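Local coordinates for protein GTPase HflX (Sulfolobus solfataricus P2, PDB 2QTH) that is a monomeric, GTP-specific GTPase that associates with the 50S ribosomal subunit and may act in protein synthesis or ribosome biogenesis, at residues Leu273-Leu278 against Leu313-Lys318; Ile295-Asn300 against Ser325-Val330; Lys301-Asn306 against Pro332-Lys337. One frame throughout, in Å; residues are numbered along the deposited sequence.

Interaction 1 (Leu273-Leu278 against Leu313-Lys318)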
loop_
_atom_site.group_PDB
_atom_site.type_symbol
_atom_site.label_atom_id
_atom_site.label_comp_id
_atom_site.label_asym_id
_atom_site.label_seq_id
_atom_site.Cartn_x
_atom_site.Cartn_y
_atom_site.Cartn_z
ATOM N N LEU A 273 -2.146 15.167 14.711
ATOM C CA LEU A 273 -2.125 14.163 13.636
ATOM C C LEU A 273 -0.991 13.091 13.862
ATOM O O LEU A 273 -1.207 11.887 13.623
ATOM C CB LEU A 273 -2.117 14.790 12.212
ATOM C CG LEU A 273 -2.404 13.859 10.984
ATOM C CD1 LEU A 273 -3.415 12.731 11.226
ATOM C CD2 LEU A 273 -2.861 14.568 9.720
ATOM N N LEU A 274 0.195 13.517 14.300
ATOM C CA LEU A 274 1.241 12.555 14.740
ATOM C C LEU A 274 0.748 11.573 15.797
ATOM O O LEU A 274 0.930 10.365 15.691
ATOM C CB LEU A 274 2.487 13.259 15.311
ATOM C CG LEU A 274 3.549 13.649 14.316
ATOM C CD1 LEU A 274 4.635 14.487 15.004
ATOM C CD2 LEU A 274 4.136 12.349 13.619
ATOM N N ILE A 275 0.083 12.082 16.821
ATOM C CA ILE A 275 -0.346 11.207 17.919
ATOM C C ILE A 275 -1.312 10.099 17.425
ATOM O O ILE A 275 -1.207 8.899 17.766
ATOM C CB ILE A 275 -1.022 12.085 19.032
ATOM C CG1 ILE A 275 0.079 12.853 19.791
ATOM C CG2 ILE A 275 -1.853 11.254 19.997
ATOM C CD1 ILE A 275 -0.434 14.019 20.617
ATOM N N GLU A 276 -2.249 10.556 16.645
ATOM C CA GLU A 276 -3.312 9.762 16.043
ATOM C C GLU A 276 -2.772 8.679 15.102
ATOM O O GLU A 276 -3.222 7.514 15.166
ATOM C CB GLU A 276 -4.134 10.740 15.222
ATOM C CG GLU A 276 -5.336 10.240 14.518
ATOM C CD GLU A 276 -6.031 11.426 13.882
ATOM O OE1 GLU A 276 -6.103 12.527 14.546
ATOM O OE2 GLU A 276 -6.409 11.288 12.695
ATOM N N THR A 277 -1.876 9.099 14.192
ATOM C CA THR A 277 -1.147 8.179 13.298
ATOM C C THR A 277 -0.407 7.066 14.049
ATOM O O THR A 277 -0.530 5.882 13.719
ATOM C CB THR A 277 -0.235 8.971 12.396
ATOM O OG1 THR A 277 -1.049 9.961 11.756
ATOM C CG2 THR A 277 0.353 8.097 11.289
ATOM N N LEU A 278 0.278 7.442 15.117
ATOM C CA LEU A 278 1.040 6.500 15.939
ATOM C C LEU A 278 0.092 5.669 16.729
ATOM O O LEU A 278 0.227 4.491 16.803
ATOM C CB LEU A 278 1.989 7.262 16.909
ATOM C CG LEU A 278 3.317 7.840 16.413
ATOM C CD1 LEU A 278 3.857 8.812 17.481
ATOM C CD2 LEU A 278 4.314 6.717 16.192
ATOM N N LEU A 313 10.279 14.792 17.495
ATOM C CA LEU A 313 10.997 13.565 17.796
ATOM C C LEU A 313 10.748 13.053 19.222
ATOM O O LEU A 313 10.599 11.858 19.489
ATOM C CB LEU A 313 12.522 13.755 17.450
ATOM C CG LEU A 313 13.385 12.497 17.534
ATOM C CD1 LEU A 313 13.134 11.562 16.337
ATOM C CD2 LEU A 313 14.926 12.834 17.712
ATOM N N ASP A 314 10.716 13.954 20.180
ATOM C CA ASP A 314 10.605 13.480 21.551
ATOM C C ASP A 314 9.166 13.038 21.862
ATOM O O ASP A 314 8.965 12.032 22.559
ATOM C CB ASP A 314 11.058 14.558 22.537
ATOM C CG ASP A 314 11.099 14.036 23.954
ATOM O OD1 ASP A 314 10.213 14.474 24.726
ATOM O OD2 ASP A 314 11.951 13.139 24.271
ATOM N N LEU A 315 8.192 13.766 21.324
ATOM C CA LEU A 315 6.796 13.285 21.336
ATOM C C LEU A 315 6.639 11.840 20.732
ATOM O O LEU A 315 6.012 10.944 21.313
ATOM C CB LEU A 315 5.950 14.290 20.573
ATOM C CG LEU A 315 4.389 14.304 20.582
ATOM C CD1 LEU A 315 3.808 13.920 19.264
ATOM C CD2 LEU A 315 3.735 13.495 21.744
ATOM N N VAL A 316 7.225 11.613 19.550
ATOM C CA VAL A 316 7.101 10.304 18.894
ATOM C C VAL A 316 7.750 9.221 19.697
ATOM O O VAL A 316 7.213 8.129 19.883
ATOM C CB VAL A 316 7.585 10.376 17.442
ATOM C CG1 VAL A 316 7.719 8.959 16.814
ATOM C CG2 VAL A 316 6.645 11.291 16.640
ATOM N N GLU A 317 8.902 9.538 20.252
ATOM C CA GLU A 317 9.598 8.596 21.052
ATOM C C GLU A 317 8.837 8.237 22.351
ATOM O O GLU A 317 8.648 7.081 22.625
ATOM C CB GLU A 317 10.983 9.164 21.382
ATOM C CG GLU A 317 11.926 8.092 21.815
ATOM C CD GLU A 317 13.301 8.650 22.187
ATOM O OE1 GLU A 317 13.706 9.709 21.617
ATOM O OE2 GLU A 317 13.955 8.024 23.065
ATOM N N LYS A 318 8.408 9.240 23.120
ATOM C CA LYS A 318 7.696 8.987 24.398
ATOM C C LYS A 318 6.407 8.167 24.128
ATOM O O LYS A 318 6.143 7.153 24.780
ATOM C CB LYS A 318 7.391 10.324 25.096
ATOM C CG LYS A 318 8.703 11.071 25.650
ATOM C CD LYS A 318 8.490 12.575 26.196
ATOM C CE LYS A 318 9.485 12.948 27.395
ATOM N NZ LYS A 318 10.257 14.296 27.284
#

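Interaction 2 (Ile295-Asn300 against Ser325-Val330). With GDP (guanosine-5'-diphosphate), chain H.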
loop_
_atom_site.group_PDB
_atom_site.type_symbol
_atom_site.label_atom_id
_atom_site.label_comp_id
_atom_site.label_asym_id
_atom_site.label_seq_id
_atom_site.Cartn_x
_atom_site.Cartn_y
_atom_site.Cartn_z
ATOM N N ILE A 295 10.926 -2.726 17.055
ATOM C CA ILE A 295 10.464 -1.741 16.038
ATOM C C ILE A 295 11.342 -0.521 16.001
ATOM O O ILE A 295 11.568 0.136 17.039
ATOM C CB ILE A 295 8.947 -1.350 16.265
ATOM C CG1 ILE A 295 8.069 -2.639 16.070
ATOM C CG2 ILE A 295 8.586 -0.214 15.284
ATOM C CD1 ILE A 295 6.547 -2.297 16.079
ATOM N N LEU A 296 11.913 -0.225 14.836
ATOM C CA LEU A 296 12.662 0.998 14.680
ATOM C C LEU A 296 11.745 2.013 14.010
ATOM O O LEU A 296 11.296 1.790 12.875
ATOM C CB LEU A 296 13.829 0.752 13.734
ATOM C CG LEU A 296 14.681 1.966 13.267
ATOM C CD1 LEU A 296 15.274 2.775 14.414
ATOM C CD2 LEU A 296 15.911 1.483 12.288
ATOM N N VAL A 297 11.517 3.153 14.656
ATOM C CA VAL A 297 10.590 4.162 14.140
ATOM C C VAL A 297 11.427 5.217 13.387
ATOM O O VAL A 297 12.420 5.699 13.925
ATOM C CB VAL A 297 9.738 4.817 15.303
ATOM C CG1 VAL A 297 8.715 5.766 14.712
ATOM C CG2 VAL A 297 9.044 3.754 16.159
ATOM N N THR A 298 11.076 5.535 12.116
ATOM C CA THR A 298 11.771 6.580 11.455
ATOM C C THR A 298 10.822 7.710 11.161
ATOM O O THR A 298 9.885 7.552 10.381
ATOM C CB THR A 298 12.420 6.091 10.105
ATOM O OG1 THR A 298 11.409 5.501 9.249
ATOM C CG2 THR A 298 13.377 4.977 10.374
ATOM N N LEU A 299 11.142 8.877 11.717
ATOM C CA LEU A 299 10.334 10.038 11.534
ATOM C C LEU A 299 10.898 10.658 10.268
ATOM O O LEU A 299 12.037 11.079 10.266
ATOM C CB LEU A 299 10.530 10.860 12.815
ATOM C CG LEU A 299 9.642 12.080 12.966
ATOM C CD1 LEU A 299 8.152 11.533 12.921
ATOM C CD2 LEU A 299 9.920 12.833 14.263
ATOM N N ASN A 300 10.158 10.595 9.156
ATOM C CA ASN A 300 10.677 10.847 7.822
ATOM C C ASN A 300 10.209 12.201 7.351
ATOM O O ASN A 300 9.328 12.778 7.964
ATOM C CB ASN A 300 10.109 9.744 6.847
ATOM C CG ASN A 300 10.770 9.734 5.464
ATOM O OD1 ASN A 300 11.960 9.992 5.312
ATOM N ND2 ASN A 300 9.976 9.425 4.431
ATOM N N SER A 325 6.231 -2.259 23.219
ATOM C CA SER A 325 7.543 -2.713 23.572
ATOM C C SER A 325 7.895 -3.955 22.792
ATOM O O SER A 325 7.069 -4.826 22.603
ATOM C CB SER A 325 7.616 -2.970 25.119
ATOM O OG SER A 325 8.921 -3.410 25.461
ATOM N N PRO A 326 9.151 -4.086 22.313
ATOM C CA PRO A 326 10.304 -3.229 22.409
ATOM C C PRO A 326 10.437 -2.280 21.166
ATOM O O PRO A 326 10.361 -2.715 19.984
ATOM C CB PRO A 326 11.448 -4.228 22.501
ATOM C CG PRO A 326 11.001 -5.377 21.614
ATOM C CD PRO A 326 9.470 -5.319 21.582
ATOM N N ILE A 327 10.569 -1.016 21.494
ATOM C CA ILE A 327 11.004 0.027 20.576
ATOM C C ILE A 327 12.567 -0.028 20.527
ATOM O O ILE A 327 13.246 0.139 21.555
ATOM C CB ILE A 327 10.502 1.432 21.006
ATOM C CG1 ILE A 327 8.946 1.483 20.993
ATOM C CG2 ILE A 327 10.887 2.477 19.968
ATOM C CD1 ILE A 327 8.321 1.185 19.578
ATOM N N PHE A 328 13.093 -0.383 19.363
ATOM C CA PHE A 328 14.549 -0.385 19.149
ATOM C C PHE A 328 15.129 1.012 19.220
ATOM O O PHE A 328 16.068 1.319 20.005
ATOM C CB PHE A 328 14.901 -1.145 17.853
ATOM C CG PHE A 328 16.367 -1.268 17.655
ATOM C CD1 PHE A 328 17.068 -2.234 18.356
ATOM C CD2 PHE A 328 17.079 -0.318 16.886
ATOM C CE1 PHE A 328 18.465 -2.310 18.265
ATOM C CE2 PHE A 328 18.478 -0.406 16.754
ATOM C CZ PHE A 328 19.161 -1.379 17.449
ATOM N N ASP A 329 14.566 1.943 18.465
ATOM C CA ASP A 329 14.994 3.322 18.565
ATOM C C ASP A 329 14.006 4.128 17.752
ATOM O O ASP A 329 13.169 3.558 17.067
ATOM C CB ASP A 329 16.400 3.489 17.881
ATOM C CG ASP A 329 17.242 4.613 18.539
ATOM O OD1 ASP A 329 16.663 5.538 19.163
ATOM O OD2 ASP A 329 18.477 4.499 18.495
ATOM N N VAL A 330 14.124 5.434 17.840
ATOM C CA VAL A 330 13.312 6.396 17.135
ATOM C C VAL A 330 14.339 7.380 16.524
ATOM O O VAL A 330 15.099 8.035 17.285
ATOM C CB VAL A 330 12.277 7.087 18.052
ATOM C CG1 VAL A 330 11.392 7.987 17.236
ATOM C CG2 VAL A 330 11.362 6.064 18.682
HETATM P PB GDP H . 4.691 5.408 0.573
HETATM O O1B GDP H . 3.291 5.420 -0.041
HETATM O O2B GDP H . 4.566 5.144 2.060
HETATM O O3B GDP H . 5.443 4.287 -0.025
HETATM O O3A GDP H . 5.539 6.714 0.353
HETATM P PA GDP H . 6.716 6.913 -0.854
HETATM O O1A GDP H . 8.135 6.616 -0.655
HETATM O O2A GDP H . 6.182 6.337 -2.154
HETATM O "O5'" GDP H . 6.695 8.517 -0.712
HETATM C "C5'" GDP H . 5.461 9.228 -0.614
HETATM C "C4'" GDP H . 5.676 10.532 -1.378
HETATM O "O4'" GDP H . 6.461 11.362 -0.513
HETATM C "C3'" GDP H . 6.490 10.394 -2.654
HETATM O "O3'" GDP H . 6.186 11.561 -3.420
HETATM C "C2'" GDP H . 7.915 10.510 -2.172
HETATM O "O2'" GDP H . 8.755 11.119 -3.151
HETATM C "C1'" GDP H . 7.809 11.465 -0.982
HETATM N N9 GDP H . 8.832 11.226 0.073
HETATM C C8 GDP H . 9.307 10.059 0.594
HETATM N N7 GDP H . 10.274 10.255 1.565
HETATM C C5 GDP H . 10.426 11.620 1.646
HETATM C C6 GDP H . 11.258 12.580 2.420
HETATM O O6 GDP H . 12.058 12.151 3.237
HETATM N N1 GDP H . 11.114 13.920 2.252
HETATM C C2 GDP H . 10.255 14.420 1.360
HETATM N N2 GDP H . 10.210 15.776 1.238
HETATM N N3 GDP H . 9.435 13.612 0.586
HETATM C C4 GDP H . 9.484 12.245 0.675
#

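Interaction 3 (Lys301-Asn306 against Pro332-Lys337). With GDP (guanosine-5'-diphosphate), chain H.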
loop_
_atom_site.group_PDB
_atom_site.type_symbol
_atom_site.label_atom_id
_atom_site.label_comp_id
_atom_site.label_asym_id
_atom_site.label_seq_id
_atom_site.Cartn_x
_atom_site.Cartn_y
_atom_site.Cartn_z
ATOM N N LYS A 301 10.774 12.656 6.236
ATOM C CA LYS A 301 10.410 13.901 5.535
ATOM C C LYS A 301 10.804 15.101 6.346
ATOM O O LYS A 301 10.204 16.165 6.205
ATOM C CB LYS A 301 8.911 13.980 5.166
ATOM C CG LYS A 301 8.401 12.755 4.469
ATOM C CD LYS A 301 6.932 12.992 3.900
ATOM C CE LYS A 301 6.496 11.894 2.952
ATOM N NZ LYS A 301 5.172 12.248 2.238
ATOM N N ILE A 302 11.804 14.935 7.203
ATOM C CA ILE A 302 12.202 15.985 8.115
ATOM C C ILE A 302 12.617 17.248 7.397
ATOM O O ILE A 302 12.544 18.316 7.995
ATOM C CB ILE A 302 13.310 15.578 9.129
ATOM C CG1 ILE A 302 14.689 15.350 8.432
ATOM C CG2 ILE A 302 12.776 14.433 10.133
ATOM C CD1 ILE A 302 15.822 14.921 9.427
ATOM N N ASP A 303 13.039 17.120 6.139
ATOM C CA ASP A 303 13.375 18.290 5.320
ATOM C C ASP A 303 12.195 19.252 5.118
ATOM O O ASP A 303 12.403 20.473 4.992
ATOM C CB ASP A 303 13.926 17.880 3.933
ATOM C CG ASP A 303 13.024 16.933 3.205
ATOM O OD1 ASP A 303 12.850 15.769 3.682
ATOM O OD2 ASP A 303 12.503 17.334 2.142
ATOM N N LYS A 304 10.992 18.682 5.042
ATOM C CA LYS A 304 9.743 19.416 4.773
ATOM C C LYS A 304 9.090 19.948 6.048
ATOM O O LYS A 304 8.000 20.502 5.975
ATOM C CB LYS A 304 8.718 18.480 4.127
ATOM C CG LYS A 304 8.884 18.183 2.673
ATOM C CD LYS A 304 8.001 16.924 2.257
ATOM C CE LYS A 304 6.457 17.188 2.146
ATOM N NZ LYS A 304 5.686 16.057 1.411
ATOM N N ILE A 305 9.693 19.717 7.211
ATOM C CA ILE A 305 9.097 20.130 8.485
ATOM C C ILE A 305 8.890 21.658 8.537
ATOM O O ILE A 305 7.782 22.154 8.855
ATOM C CB ILE A 305 9.989 19.705 9.672
ATOM C CG1 ILE A 305 9.680 18.280 10.115
ATOM C CG2 ILE A 305 9.766 20.599 10.911
ATOM C CD1 ILE A 305 10.232 17.981 11.520
ATOM N N ASN A 306 9.951 22.388 8.188
ATOM C CA ASN A 306 10.021 23.831 8.456
ATOM C C ASN A 306 9.381 24.145 9.840
ATOM O O ASN A 306 8.220 24.573 9.922
ATOM C CB ASN A 306 9.384 24.613 7.283
ATOM C CG ASN A 306 9.815 24.074 5.889
ATOM O OD1 ASN A 306 9.050 23.358 5.201
ATOM N ND2 ASN A 306 11.036 24.445 5.461
ATOM N N PRO A 332 15.163 10.466 13.247
ATOM C CA PRO A 332 14.679 11.322 12.198
ATOM C C PRO A 332 15.490 11.131 10.935
ATOM O O PRO A 332 16.739 11.038 11.003
ATOM C CB PRO A 332 14.966 12.734 12.768
ATOM C CG PRO A 332 16.217 12.533 13.566
ATOM C CD PRO A 332 16.230 11.110 14.066
ATOM N N ILE A 333 14.822 11.125 9.803
ATOM C CA ILE A 333 15.537 10.994 8.541
ATOM C C ILE A 333 14.820 11.786 7.492
ATOM O O ILE A 333 13.673 12.217 7.664
ATOM C CB ILE A 333 15.548 9.498 7.993
ATOM C CG1 ILE A 333 14.092 9.058 7.737
ATOM C CG2 ILE A 333 16.298 8.549 8.960
ATOM C CD1 ILE A 333 13.947 7.716 7.001
ATOM N N SER A 334 15.502 12.000 6.386
ATOM C CA SER A 334 14.831 12.394 5.140
ATOM C C SER A 334 15.238 11.409 4.052
ATOM O O SER A 334 16.388 11.394 3.618
ATOM C CB SER A 334 15.090 13.832 4.732
ATOM O OG SER A 334 14.636 13.978 3.399
ATOM N N ALA A 335 14.332 10.517 3.694
ATOM C CA ALA A 335 14.681 9.521 2.643
ATOM C C ALA A 335 14.880 10.175 1.272
ATOM O O ALA A 335 15.688 9.685 0.484
ATOM C CB ALA A 335 13.666 8.389 2.569
ATOM N N LEU A 336 14.208 11.309 1.045
ATOM C CA LEU A 336 14.312 12.061 -0.203
ATOM C C LEU A 336 15.621 12.820 -0.285
ATOM O O LEU A 336 16.292 12.813 -1.317
ATOM C CB LEU A 336 13.185 13.106 -0.338
ATOM C CG LEU A 336 13.271 14.055 -1.543
ATOM C CD1 LEU A 336 12.752 13.283 -2.809
ATOM C CD2 LEU A 336 12.458 15.407 -1.291
ATOM N N LYS A 337 15.984 13.497 0.800
ATOM C CA LYS A 337 17.156 14.366 0.767
ATOM C C LYS A 337 18.400 13.670 1.277
ATOM O O LYS A 337 19.504 14.251 1.250
ATOM C CB LYS A 337 16.893 15.648 1.535
ATOM C CG LYS A 337 16.039 16.645 0.754
ATOM C CD LYS A 337 16.536 16.903 -0.659
ATOM C CE LYS A 337 15.489 17.693 -1.409
ATOM N NZ LYS A 337 16.095 18.749 -2.253
HETATM P PB GDP H . 4.691 5.408 0.573
HETATM O O1B GDP H . 3.291 5.420 -0.041
HETATM O O2B GDP H . 4.566 5.144 2.060
HETATM O O3B GDP H . 5.443 4.287 -0.025
HETATM O O3A GDP H . 5.539 6.714 0.353
HETATM P PA GDP H . 6.716 6.913 -0.854
HETATM O O1A GDP H . 8.135 6.616 -0.655
HETATM O O2A GDP H . 6.182 6.337 -2.154
HETATM O "O5'" GDP H . 6.695 8.517 -0.712
HETATM C "C5'" GDP H . 5.461 9.228 -0.614
HETATM C "C4'" GDP H . 5.676 10.532 -1.378
HETATM O "O4'" GDP H . 6.461 11.362 -0.513
HETATM C "C3'" GDP H . 6.490 10.394 -2.654
HETATM O "O3'" GDP H . 6.186 11.561 -3.420
HETATM C "C2'" GDP H . 7.915 10.510 -2.172
HETATM O "O2'" GDP H . 8.755 11.119 -3.151
HETATM C "C1'" GDP H . 7.809 11.465 -0.982
HETATM N N9 GDP H . 8.832 11.226 0.073
HETATM C C8 GDP H . 9.307 10.059 0.594
HETATM N N7 GDP H . 10.274 10.255 1.565
HETATM C C5 GDP H . 10.426 11.620 1.646
HETATM C C6 GDP H . 11.258 12.580 2.420
HETATM O O6 GDP H . 12.058 12.151 3.237
HETATM N N1 GDP H . 11.114 13.920 2.252
HETATM C C2 GDP H . 10.255 14.420 1.360
HETATM N N2 GDP H . 10.210 15.776 1.238
HETATM N N3 GDP H . 9.435 13.612 0.586
HETATM C C4 GDP H . 9.484 12.245 0.675
#

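Interaction 1 (Leu273-Leu278 against Leu313-Lys318)
Leu274 meets the second helix through two different residues. Its CB lies 4.2 Å from Leu315 CD1, while both of its methyls close on one branch of Val316, CD2 lying 4.1 Å from Val316 CG2. The backbones also come nearest here, with the CA atoms of Leu274 and Val316 7.5 Å apart. The leucine and valine side chains cross at about a right angle, so a fork of two methyls straddles a single one.

Ile275 follows at the more open margin. Although its CB does not aim straight at the partner helix, the longer branch swings inward, and CG1 comes to 3.9 Å from Leu315 CD1. With CG anti to its own backbone N (chi1 -168°), Leu315 stretches across the gap and presents both methyls to this one CG1 atom.

One turn beyond Leu274, Leu278 finishes the row. Its CD1 rests 3.8 Å from Val316 CG2, and its CD2 approaches Val316 CG1, so the whole branched end of the valine is engaged. On the flank turned from this seam, Leu273 O is held by both Thr277 N and Thr277 OG1, which reach it from opposite faces of its plane.

No hydrogen bond joins the segments: the contact is wholly apolar, between helices that run nearly parallel (27° between the short axes, 10.4 Å apart), and the salt bridge from Lys318 to Asp314 lies outside it. The layer continues through Leu319, which touches Ile275 and Leu278. From the seam Val316 also reaches Val297, Leu299 and Val330, so that helices 271-288 and 309-323 pack side by side, the latter against strands 295-300 and 327-332, on one face of the G domain sheet.

Interaction 2 (Ile295-Asn300 against Ser325-Val330)
Val297 and Val330 form the tight core of this parallel strand pair. Their side chains lie abreast, pointing the same way, and Val297 CB is 4.0 Å from Val330 CG2. Beside them, Val297 N donates an almost straight bond to Asp329 O (3.0 Å, 171°). Ile295 and Ile327 occupy the same face; the end of the Ile327 chain bends back so that CD1 touches both Ile295 CB and Val297 CG2.

The strands do not stay in step. Ile295 is paired with Ile327 and Val297 with Val330, leaving Leu296 opposite both Phe328 and Asp329: a beta bulge on the second strand. Ile295 N donates to Pro326 O at 3.0 Å, after the cis peptide bond that precedes the proline, whereas Phe328 N meets Ile295 O at 2.8 Å, bent (140°) where the extra residue enters. Within the bulge, Asp329 N is buried with no partner.

The opposite face is looser and partly open. Leu296 extends toward the bulge, its CG anti to the backbone N (chi1 172°), and CD1 lies 3.7 Å from Asp329 CB and at the edge of the Phe328 ring, near its plane. The Asp329 carboxylate leads away: OD1 accepts from Val330 N, and OD2 forms a salt bridge with Lys347.

Strand 327-332 is the outer strand of its sheet, while strand 295-300 is bonded on its other flank to strand 260-266. Helix 309-323, the crossover of this beta-alpha-beta unit, covers the valine face through Val316; helix 341-355 packs on Leu296 and Phe328.

Interaction 3 (Lys301-Asn306 against Pro332-Lys337)
Asp303 OD1 is gripped by two donors: Ser334 OG at 2.5 Å and the guanine N1 of GDP at 2.9 Å. The base donates almost straight, at 173°, whereas the serine hydroxyl comes from above the carboxylate plane. Asp303 turns its carboxylate inward because CG sits between its backbone N and carbonyl carbon (chi1 53°). Its other oxygen, OD2, faces the guanine N2, though the place of that amino group is doubtful.

Ser334 OG also accepts from Lys337 N at 3.0 Å, an ST motif that holds the hydroxyl oxygen and turns the loop at the O6 edge of the base. Between them, Ala335 N lies 2.8 Å from GDP O6 and is bonded to Asn300 OD1, and Leu336 N donates to the same O6 at 3.2 Å.

The ring lies between two aliphatic chains. Lys301 runs extended over one face, with CG 3.5 Å from GDP C6, and its NZ reaches the ribose O4' and also Asn189 O. Leu336 CB presses on the other face, 3.4 Å from the same C6. Behind the pocket, Ile302 wraps Ile333 O and sets CG2 3.8 Å from Pro332 CB, while its N gives that carbonyl a weak bond.

An aspartate reading N1, with a lysine laid along the base and a serine-alanine loop at O6, is the guanine-specificity site of P-loop GTPases: the NKxD motif (G4) and the SA loop (G5).

Overall arrangement
The three contacts belong to successive elements of one G domain, and their segments alternate along the chain. Interactions 1 and 2 have centres 11 Å apart and share an apolar layer, with Val316 CG1 3.8 Å from Val330 CG1. Interaction 3 continues both strands of interaction 2 into the nucleotide loops: Leu299 O lies 2.8 Å from Ile333 N, and Asn300 OD1 2.9 Å from Ala335 N, both probable hydrogen bonds. Asn300 thus ties the two guanine loops together; its ND2 lies 3.0 Å from GDP N7 and is bonded to Ser190 O of the P-loop. Interactions 1 and 2 are G domain core packing, Leu274 lying about 13 Å from GDP by its side chain; interaction 3, with Asn300, forms the base site.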